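Local coordinates for protein taurine:2-oxoglutarate aminotransferase (Bifidobacterium kashiwanohense PV20-2, PDB 6JIX) that probably catalyses the pyridoxal 5'-phosphate-dependent transfer of an amino group from taurine to 2-oxoglutarate, and binds its cofactor as well as glutamate, at residues E219-A224 against M264-N269; S54-S59 against S408-E413; K96-V101 against V110-G115. One frame throughout, in Å; residues are numbered along the deposited sequence.

Contact 1: E219-A224 against M264-N269. With PLP (pyridoxal-5'-phosphate), chain G.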
loop_
_atom_site.group_PDB
_atom_site.type_symbol
_atom_site.label_atom_id
_atom_site.label_comp_id
_atom_site.label_asym_id
_atom_site.label_seq_id
_atom_site.Cartn_x
_atom_site.Cartn_y
_atom_site.Cartn_z
ATOM N N GLU A 219 -18.310 -4.441 2.827
ATOM C CA GLU A 219 -18.199 -5.041 1.502
ATOM C C GLU A 219 -19.561 -5.088 0.832
ATOM O O GLU A 219 -20.539 -5.590 1.410
ATOM C CB GLU A 219 -17.655 -6.467 1.597
ATOM C CG GLU A 219 -16.193 -6.618 1.923
ATOM C CD GLU A 219 -15.794 -8.085 2.115
ATOM O OE1 GLU A 219 -15.328 -8.703 1.129
ATOM O OE2 GLU A 219 -15.938 -8.614 3.243
ATOM N N SER A 220 -19.612 -4.617 -0.416
ATOM C CA SER A 220 -20.882 -4.625 -1.147
ATOM C C SER A 220 -21.533 -6.004 -1.081
ATOM O O SER A 220 -22.695 -6.142 -0.677
ATOM C CB SER A 220 -20.653 -4.202 -2.604
ATOM O OG SER A 220 -20.229 -2.845 -2.710
ATOM N N ILE A 221 -20.763 -7.043 -1.401
ATOM C CA ILE A 221 -21.114 -8.435 -1.144
ATOM C C ILE A 221 -19.910 -9.049 -0.457
ATOM O O ILE A 221 -18.796 -8.966 -0.987
ATOM C CB ILE A 221 -21.438 -9.202 -2.440
ATOM C CG1 ILE A 221 -22.757 -8.717 -3.030
ATOM C CG2 ILE A 221 -21.508 -10.710 -2.168
ATOM C CD1 ILE A 221 -22.898 -8.996 -4.530
ATOM N N VAL A 222 -20.108 -9.605 0.743
ATOM C CA VAL A 222 -18.966 -10.143 1.491
ATOM C C VAL A 222 -18.262 -11.199 0.649
ATOM O O VAL A 222 -18.866 -12.213 0.275
ATOM C CB VAL A 222 -19.392 -10.688 2.859
ATOM C CG1 VAL A 222 -18.343 -11.646 3.392
ATOM C CG2 VAL A 222 -19.578 -9.551 3.839
ATOM N N GLY A 223 -16.968 -10.983 0.376
ATOM C CA GLY A 223 -16.255 -11.759 -0.615
ATOM C C GLY A 223 -15.391 -12.900 -0.127
ATOM O O GLY A 223 -15.815 -14.060 -0.155
ATOM N N ALA A 224 -14.163 -12.598 0.303
ATOM C CA ALA A 224 -13.246 -13.683 0.633
ATOM C C ALA A 224 -13.861 -14.611 1.664
ATOM O O ALA A 224 -13.629 -15.825 1.630
ATOM C CB ALA A 224 -11.904 -13.129 1.114
ATOM N N MET A 264 -20.601 -3.011 -13.191
ATOM C CA MET A 264 -19.255 -2.465 -13.021
ATOM C C MET A 264 -18.851 -2.442 -11.545
ATOM O O MET A 264 -17.735 -2.837 -11.190
ATOM C CB MET A 264 -19.142 -1.077 -13.646
ATOM C CG MET A 264 -17.698 -0.570 -13.721
ATOM S SD MET A 264 -16.664 -1.289 -15.055
ATOM C CE MET A 264 -17.927 -1.865 -16.195
ATOM N N PHE A 265 -19.745 -2.003 -10.666
ATOM C CA PHE A 265 -19.515 -2.097 -9.234
ATOM C C PHE A 265 -20.650 -2.891 -8.611
ATOM O O PHE A 265 -21.809 -2.748 -9.008
ATOM C CB PHE A 265 -19.402 -0.713 -8.596
ATOM C CG PHE A 265 -18.280 0.109 -9.158
ATOM C CD1 PHE A 265 -16.961 -0.321 -9.035
ATOM C CD2 PHE A 265 -18.536 1.298 -9.835
ATOM C CE1 PHE A 265 -15.906 0.435 -9.569
ATOM C CE2 PHE A 265 -17.489 2.053 -10.374
ATOM C CZ PHE A 265 -16.176 1.616 -10.242
ATOM N N ALA A 266 -20.313 -3.755 -7.655
ATOM C CA ALA A 266 -21.341 -4.608 -7.067
ATOM C C ALA A 266 -22.422 -3.785 -6.382
ATOM O O ALA A 266 -23.603 -4.148 -6.444
ATOM C CB ALA A 266 -20.723 -5.612 -6.090
ATOM N N TRP A 267 -22.068 -2.653 -5.770
ATOM C CA TRP A 267 -23.138 -1.886 -5.149
ATOM C C TRP A 267 -24.176 -1.450 -6.183
ATOM O O TRP A 267 -25.316 -1.147 -5.816
ATOM C CB TRP A 267 -22.578 -0.691 -4.361
ATOM C CG TRP A 267 -21.813 0.318 -5.154
ATOM C CD1 TRP A 267 -20.454 0.443 -5.229
ATOM C CD2 TRP A 267 -22.356 1.380 -5.960
ATOM N NE1 TRP A 267 -20.117 1.496 -6.047
ATOM C CE2 TRP A 267 -21.263 2.092 -6.504
ATOM C CE3 TRP A 267 -23.656 1.790 -6.286
ATOM C CZ2 TRP A 267 -21.435 3.188 -7.357
ATOM C CZ3 TRP A 267 -23.824 2.877 -7.133
ATOM C CH2 TRP A 267 -22.717 3.562 -7.659
ATOM N N GLN A 268 -23.839 -1.498 -7.474
ATOM C CA GLN A 268 -24.814 -1.170 -8.507
ATOM C C GLN A 268 -25.888 -2.247 -8.664
ATOM O O GLN A 268 -26.825 -2.043 -9.443
ATOM C CB GLN A 268 -24.112 -0.940 -9.847
ATOM C CG GLN A 268 -23.538 0.462 -9.999
ATOM C CD GLN A 268 -22.391 0.517 -11.005
ATOM O OE1 GLN A 268 -21.923 -0.521 -11.481
ATOM N NE2 GLN A 268 -21.935 1.727 -11.331
ATOM N N ASN A 269 -25.778 -3.386 -7.965
ATOM C CA ASN A 269 -26.857 -4.364 -7.986
ATOM C C ASN A 269 -27.942 -4.027 -6.988
ATOM O O ASN A 269 -28.918 -4.777 -6.885
ATOM C CB ASN A 269 -26.341 -5.758 -7.623
ATOM C CG ASN A 269 -25.403 -6.318 -8.644
ATOM O OD1 ASN A 269 -25.832 -6.840 -9.671
ATOM N ND2 ASN A 269 -24.107 -6.228 -8.369
HETATM N N1 PLP G . -11.199 -5.464 0.859
HETATM C C2 PLP G . -11.609 -6.635 0.363
HETATM C C2A PLP G . -13.082 -6.891 0.100
HETATM C C3 PLP G . -10.674 -7.660 0.075
HETATM O O3 PLP G . -11.068 -8.883 -0.434
HETATM C C4 PLP G . -9.332 -7.449 0.298
HETATM C C4A PLP G . -8.333 -8.596 -0.032
HETATM O O4A PLP G . -8.702 -9.770 -0.007
HETATM C C5 PLP G . -8.940 -6.180 0.827
HETATM C C6 PLP G . -9.902 -5.196 1.093
HETATM C C5A PLP G . -7.417 -5.892 1.093
HETATM O O4P PLP G . -6.867 -5.591 -0.150
HETATM P P PLP G . -5.252 -5.598 -0.345
HETATM O O1P PLP G . -4.894 -5.049 -1.657
HETATM O O2P PLP G . -4.589 -4.678 0.601
HETATM O O3P PLP G . -4.689 -7.167 -0.116
#
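The indole of Trp267 meets Ser220 at its edge, where Ser220 OG lies near the ring plane, 4.1 Å from Trp267 CD1 and 3.6 Å from Trp267 CB; over one face, offset toward the rim, sits CG of Gln268. The indole also meets the ring of Phe277, with the planes inclined at about 60°. Ser220 OG is hydrogen-bonded to Glu253, whose carboxylate also takes the backbone N-H groups of Ala266 and Trp267, so one acid ties both segments together. Ser220 CB also rests on Ala266 CB at 3.8 Å, and Ile221 brings the tip of its chain, CD1, to 4.3 Å from the same Ala266 CB. Segment 219-224 begins in the large mixed sheet of the class-III aminotransferase; Glu219, last residue of strand 213-219, carries its carboxylate on an extended chain to methyl C2A of the pyridoxal phosphate. Gly223 N bonds Glu219 OE1 at 2.9 Å from above the carboxylate plane, while OE2 receives Tyr143 N. With an alanine in place of Glu219, the N-H groups of Gly223 and Tyr143 would probably lose their acceptor and a gap open beside C2A. In 264-269, Ala266 O accepts both Asn269 N and, in its carbonyl plane, Asn269 ND2.

Contact 2: S54-S59 against S408-E413. With GLU (glutamic acid), chain N.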
loop_
_atom_site.group_PDB
_atom_site.type_symbol
_atom_site.label_atom_id
_atom_site.label_comp_id
_atom_site.label_asym_id
_atom_site.label_seq_id
_atom_site.Cartn_x
_atom_site.Cartn_y
_atom_site.Cartn_z
ATOM N N SER A 54 -9.328 -16.489 -10.246
ATOM C CA SER A 54 -8.746 -15.240 -10.727
ATOM C C SER A 54 -7.618 -14.771 -9.814
ATOM O O SER A 54 -7.470 -13.574 -9.541
ATOM C CB SER A 54 -9.810 -14.160 -10.865
ATOM O OG SER A 54 -10.430 -14.275 -12.121
ATOM N N LEU A 55 -6.793 -15.731 -9.377
ATOM C CA LEU A 55 -5.774 -15.558 -8.344
ATOM C C LEU A 55 -6.443 -15.173 -7.020
ATOM O O LEU A 55 -7.019 -16.040 -6.353
ATOM C CB LEU A 55 -4.710 -14.548 -8.783
ATOM C CG LEU A 55 -3.840 -15.008 -9.961
ATOM C CD1 LEU A 55 -2.651 -14.055 -10.159
ATOM C CD2 LEU A 55 -3.374 -16.436 -9.744
ATOM N N LEU A 56 -6.440 -13.890 -6.649
ATOM C CA LEU A 56 -7.174 -13.497 -5.451
ATOM C C LEU A 56 -8.442 -12.737 -5.837
ATOM O O LEU A 56 -8.744 -11.681 -5.267
ATOM C CB LEU A 56 -6.262 -12.673 -4.525
ATOM C CG LEU A 56 -5.178 -13.572 -3.904
ATOM C CD1 LEU A 56 -3.933 -12.828 -3.368
ATOM C CD2 LEU A 56 -5.790 -14.498 -2.838
ATOM N N VAL A 57 -9.211 -13.299 -6.776
ATOM C CA VAL A 57 -10.372 -12.626 -7.361
ATOM C C VAL A 57 -9.951 -11.234 -7.838
ATOM O O VAL A 57 -10.644 -10.244 -7.574
ATOM C CB VAL A 57 -11.556 -12.546 -6.368
ATOM C CG1 VAL A 57 -12.843 -12.311 -7.108
ATOM C CG2 VAL A 57 -11.668 -13.818 -5.544
ATOM N N CYS A 58 -8.812 -11.142 -8.536
ATOM C CA CYS A 58 -8.303 -9.849 -8.999
ATOM C C CYS A 58 -7.980 -9.845 -10.492
ATOM O O CYS A 58 -8.107 -8.809 -11.154
ATOM C CB CYS A 58 -7.056 -9.430 -8.209
ATOM S SG CYS A 58 -5.724 -10.653 -8.192
ATOM N N SER A 59 -7.550 -10.985 -11.039
ATOM C CA SER A 59 -7.165 -11.047 -12.451
ATOM C C SER A 59 -8.417 -11.099 -13.336
ATOM O O SER A 59 -8.659 -12.042 -14.086
ATOM C CB SER A 59 -6.250 -12.240 -12.679
ATOM O OG SER A 59 -5.067 -12.104 -11.896
ATOM N N SER A 408 -7.618 -24.487 -10.131
ATOM C CA SER A 408 -6.952 -23.698 -9.099
ATOM C C SER A 408 -7.928 -22.690 -8.503
ATOM O O SER A 408 -8.416 -21.801 -9.207
ATOM C CB SER A 408 -5.726 -22.979 -9.669
ATOM O OG SER A 408 -5.494 -21.751 -8.988
ATOM N N THR A 409 -8.178 -22.808 -7.202
ATOM C CA THR A 409 -9.037 -21.867 -6.500
ATOM C C THR A 409 -8.618 -21.830 -5.035
ATOM O O THR A 409 -7.600 -22.415 -4.642
ATOM C CB THR A 409 -10.515 -22.242 -6.697
ATOM O OG1 THR A 409 -11.352 -21.149 -6.306
ATOM C CG2 THR A 409 -10.889 -23.501 -5.906
ATOM N N PHE A 410 -9.397 -21.113 -4.229
ATOM C CA PHE A 410 -9.154 -21.023 -2.797
ATOM C C PHE A 410 -10.492 -20.814 -2.116
ATOM O O PHE A 410 -11.519 -20.618 -2.766
ATOM C CB PHE A 410 -8.172 -19.891 -2.450
ATOM C CG PHE A 410 -8.797 -18.512 -2.463
ATOM C CD1 PHE A 410 -9.048 -17.851 -3.667
ATOM C CD2 PHE A 410 -9.137 -17.872 -1.272
ATOM C CE1 PHE A 410 -9.637 -16.577 -3.684
ATOM C CE2 PHE A 410 -9.725 -16.595 -1.283
ATOM C CZ PHE A 410 -9.974 -15.951 -2.484
ATOM N N GLY A 411 -10.463 -20.834 -0.790
ATOM C CA GLY A 411 -11.649 -20.540 -0.010
ATOM C C GLY A 411 -11.227 -20.066 1.360
ATOM O O GLY A 411 -10.046 -20.084 1.714
ATOM N N ARG A 412 -12.208 -19.581 2.109
ATOM C CA ARG A 412 -12.037 -19.281 3.522
ATOM C C ARG A 412 -13.118 -20.012 4.295
ATOM O O ARG A 412 -14.161 -20.384 3.747
ATOM C CB ARG A 412 -12.085 -17.773 3.798
ATOM C CG ARG A 412 -10.795 -17.054 3.347
ATOM C CD ARG A 412 -10.644 -15.688 3.991
ATOM N NE ARG A 412 -10.480 -15.797 5.435
ATOM C CZ ARG A 412 -9.302 -15.871 6.041
ATOM N NH1 ARG A 412 -8.178 -15.835 5.330
ATOM N NH2 ARG A 412 -9.252 -15.982 7.356
ATOM N N GLU A 413 -12.843 -20.277 5.565
ATOM C CA GLU A 413 -13.838 -20.889 6.449
ATOM C C GLU A 413 -14.314 -22.199 5.826
ATOM O O GLU A 413 -13.491 -23.114 5.641
ATOM C CB GLU A 413 -14.941 -19.861 6.722
ATOM C CG GLU A 413 -14.539 -18.715 7.640
ATOM C CD GLU A 413 -13.406 -19.080 8.591
ATOM O OE1 GLU A 413 -13.477 -20.143 9.264
ATOM O OE2 GLU A 413 -12.442 -18.289 8.666
HETATM N N GLU N . -4.972 -20.675 -4.735
HETATM C CA GLU N . -5.397 -19.448 -5.383
HETATM C C GLU N . -4.629 -19.199 -6.683
HETATM O O GLU N . -5.147 -19.483 -7.825
HETATM C CB GLU N . -5.120 -18.304 -4.420
HETATM C CG GLU N . -3.735 -18.468 -3.826
HETATM C CD GLU N . -3.477 -17.442 -2.733
HETATM O OE1 GLU N . -4.390 -17.326 -1.878
HETATM O OE2 GLU N . -2.408 -16.735 -2.680
HETATM O OXT GLU N . -3.481 -18.699 -6.594
#
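Phe410 touches three successive residues, Leu55, Leu56 and Val57, and this largely apolar join helps build a glutamate pocket of the class-III aminotransferase fold. It brings the N-terminal part of the chain, where strand 48-51 pairs in parallel with strand 407-408, against residues from its C-terminal part. Ser408 comes first along the second segment: its OG lies 2.6 Å from O of the bound glutamate's carboxylate. The methyl CD2 of Leu55 approaches the same carboxylate group from the other segment, although the CB of Leu55 points away from 408-413. At Thr409 it is the backbone that serves the ligand, for the amino N of the glutamate donates to Thr409 O at 3.2 Å; the hydroxyl OG1 of this residue is taken up by Asn417 O.

Phe410 then turns its CB toward 54-59. Its CG lies between the backbone N and the carbonyl carbon (chi1 78°), which swings the ring over to that segment. CB of the glutamate packs near CB of Phe410 at 4.0 Å. Over one face of the ring stands CD2 of Leu56, 4.4 Å from Phe410 CZ, and the same methyl also lies beside OE1 of the ligand. Leu55 O comes obliquely to within 3.8 Å of Phe410 CE1, and this carbonyl is also hydrogen-bonded to Ser53 OG. Leu56 also lies near Lys281 of the cofactor site, while Pro84 of the second subunit packs on it, which places the pocket at the dimer interface. Val57 lies athwart the phenylalanine side chain, and its CG2 lies near the ring plane at the edge, 3.9 Å from Phe410 CE1 and 4.1 Å from Phe410 CZ.

Contact 3: K96-V101 against V110-G115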
loop_
_atom_site.group_PDB
_atom_site.type_symbol
_atom_site.label_atom_id
_atom_site.label_comp_id
_atom_site.label_asym_id
_atom_site.label_seq_id
_atom_site.Cartn_x
_atom_site.Cartn_y
_atom_site.Cartn_z
ATOM N N LYS A 96 -11.406 10.579 -14.234
ATOM C CA LYS A 96 -12.660 10.893 -14.913
ATOM C C LYS A 96 -13.394 9.625 -15.330
ATOM O O LYS A 96 -14.599 9.496 -15.096
ATOM C CB LYS A 96 -12.421 11.797 -16.121
ATOM C CG LYS A 96 -13.635 12.680 -16.424
ATOM C CD LYS A 96 -14.033 12.642 -17.892
ATOM C CE LYS A 96 -15.195 13.583 -18.141
ATOM N NZ LYS A 96 -16.226 12.935 -18.987
ATOM N N MET A 97 -12.684 8.672 -15.949
ATOM C CA MET A 97 -13.336 7.435 -16.377
ATOM C C MET A 97 -13.997 6.733 -15.203
ATOM O O MET A 97 -15.098 6.185 -15.334
ATOM C CB MET A 97 -12.341 6.494 -17.034
ATOM C CG MET A 97 -11.857 6.934 -18.383
ATOM S SD MET A 97 -10.419 5.962 -18.844
ATOM C CE MET A 97 -11.152 4.341 -18.884
ATOM N N LEU A 98 -13.325 6.716 -14.052
ATOM C CA LEU A 98 -13.873 6.027 -12.892
ATOM C C LEU A 98 -15.105 6.746 -12.368
ATOM O O LEU A 98 -16.144 6.118 -12.138
ATOM C CB LEU A 98 -12.814 5.910 -11.805
ATOM C CG LEU A 98 -11.710 4.909 -12.077
ATOM C CD1 LEU A 98 -10.911 4.718 -10.809
ATOM C CD2 LEU A 98 -12.320 3.615 -12.565
ATOM N N VAL A 99 -15.013 8.071 -12.187
ATOM C CA VAL A 99 -16.182 8.858 -11.794
ATOM C C VAL A 99 -17.329 8.622 -12.770
ATOM O O VAL A 99 -18.489 8.469 -12.367
ATOM C CB VAL A 99 -15.825 10.354 -11.701
ATOM C CG1 VAL A 99 -17.072 11.182 -11.403
ATOM C CG2 VAL A 99 -14.755 10.594 -10.646
ATOM N N ASP A 100 -17.011 8.567 -14.072
ATOM C CA ASP A 100 -18.028 8.414 -15.111
ATOM C C ASP A 100 -18.763 7.073 -15.004
ATOM O O ASP A 100 -19.995 7.043 -15.034
ATOM C CB ASP A 100 -17.381 8.576 -16.489
ATOM C CG ASP A 100 -17.240 10.037 -16.910
ATOM O OD1 ASP A 100 -17.771 10.926 -16.193
ATOM O OD2 ASP A 100 -16.597 10.288 -17.967
ATOM N N VAL A 101 -18.036 5.952 -14.879
ATOM C CA VAL A 101 -18.715 4.650 -14.809
ATOM C C VAL A 101 -19.451 4.445 -13.483
ATOM O O VAL A 101 -20.347 3.597 -13.402
ATOM C CB VAL A 101 -17.767 3.456 -15.035
ATOM C CG1 VAL A 101 -17.052 3.581 -16.371
ATOM C CG2 VAL A 101 -16.795 3.316 -13.896
ATOM N N VAL A 110 -11.424 10.963 -7.357
ATOM C CA VAL A 110 -10.858 9.665 -7.013
ATOM C C VAL A 110 -9.538 9.878 -6.268
ATOM O O VAL A 110 -8.685 10.669 -6.700
ATOM C CB VAL A 110 -10.650 8.795 -8.265
ATOM C CG1 VAL A 110 -9.876 7.546 -7.909
ATOM C CG2 VAL A 110 -11.990 8.457 -8.873
ATOM N N PHE A 111 -9.370 9.180 -5.148
ATOM C CA PHE A 111 -8.127 9.225 -4.383
ATOM C C PHE A 111 -7.374 7.920 -4.615
ATOM O O PHE A 111 -7.766 6.872 -4.087
ATOM C CB PHE A 111 -8.392 9.439 -2.895
ATOM C CG PHE A 111 -7.135 9.557 -2.092
ATOM C CD1 PHE A 111 -6.338 10.690 -2.197
ATOM C CD2 PHE A 111 -6.716 8.519 -1.286
ATOM C CE1 PHE A 111 -5.171 10.806 -1.481
ATOM C CE2 PHE A 111 -5.550 8.626 -0.571
ATOM C CZ PHE A 111 -4.771 9.782 -0.674
ATOM N N PHE A 112 -6.289 7.982 -5.387
ATOM C CA PHE A 112 -5.591 6.770 -5.784
ATOM C C PHE A 112 -4.637 6.305 -4.688
ATOM O O PHE A 112 -3.912 7.104 -4.082
ATOM C CB PHE A 112 -4.830 6.993 -7.094
ATOM C CG PHE A 112 -5.719 7.040 -8.314
ATOM C CD1 PHE A 112 -6.463 5.927 -8.693
ATOM C CD2 PHE A 112 -5.811 8.199 -9.083
ATOM C CE1 PHE A 112 -7.296 5.973 -9.807
ATOM C CE2 PHE A 112 -6.640 8.255 -10.194
ATOM C CZ PHE A 112 -7.391 7.138 -10.552
ATOM N N THR A 113 -4.618 4.994 -4.469
ATOM C CA THR A 113 -3.764 4.359 -3.476
ATOM C C THR A 113 -3.023 3.207 -4.136
ATOM O O THR A 113 -3.061 3.058 -5.356
ATOM C CB THR A 113 -4.590 3.838 -2.306
ATOM O OG1 THR A 113 -5.449 2.802 -2.794
ATOM C CG2 THR A 113 -5.434 4.955 -1.706
ATOM N N ASN A 114 -2.332 2.403 -3.351
ATOM C CA ASN A 114 -1.573 1.287 -3.889
ATOM C C ASN A 114 -2.342 -0.020 -3.915
ATOM O O ASN A 114 -1.918 -0.949 -4.611
ATOM C CB ASN A 114 -0.282 1.106 -3.099
ATOM C CG ASN A 114 0.737 2.140 -3.467
ATOM O OD1 ASN A 114 0.758 2.592 -4.610
ATOM N ND2 ASN A 114 1.566 2.554 -2.504
ATOM N N GLY A 115 -3.403 -0.140 -3.126
ATOM C CA GLY A 115 -4.147 -1.380 -3.066
ATOM C C GLY A 115 -5.437 -1.186 -2.312
ATOM O O GLY A 115 -5.924 -0.064 -2.175
#
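Val110 faces helix 89-102 with CG2, which meets Val99 CG2 at 3.9 Å and Leu98 CB at 4.0 Å. The two valines lie alongside each other, pointing opposite ways, whereas Leu98 runs roughly perpendicular to Val110. Leu98 reaches further along the strand: with CG beside the backbone N (chi1 -73°), it sends CD1 to 4.0 Å from Phe112 CE1, an oblique approach to the ring. Val110 CG1 sits 3.5 Å above one face of that ring, offset toward its rim, so a neighbour from its own strand helps to set the ring beside which the leucine methyl ends.

Behind this first shell, Phe279 of strand 276-279 touches Leu98, Val110 and Phe112 together. The helix and strand axes cross at 122° with a closest approach of 9.6 Å, in a helix laid against the margin of the large sheet: within this chain strand 107-113 is outermost, pairing antiparallel with strand 291-296. Through Val110 the strand also makes backbone hydrogen bonds to the second subunit, and Tyr18 of that subunit packs on Val99. Beyond the strand's end at Thr113 the chain turns through Asn114 to Gly115, which touches the cofactor; Thr113 OG1 donates to Gly115 O in its carbonyl plane. Since only aliphatic and ring carbons meet between the two segments, the helix is held to the strand by shape and burial rather than by directed bonds.

How the contacts relate
All three contacts are buried, but their chemistry follows their place in the fold. Contact 1 lies nearest the centre of the chain, a mixed join of aliphatic groups, a serine and an indole, bridged by Glu253. Contact 2 gathers aromatic and aliphatic groups around a polar ligand and, like contact 3, borders the second subunit. Contact 3, farthest out, is apolar, between a helix and the strand outermost within this chain in the sheet that also supplies contact 1. Contacts 1 and 3 touch, with Gln268 NE2 probably hydrogen-bonded to Val101 O, and contact 1 meets contact 2 where Arg412 CB packs on Ala224 O; contacts 2 and 3 remain apart, about 10 Å between nearest atoms.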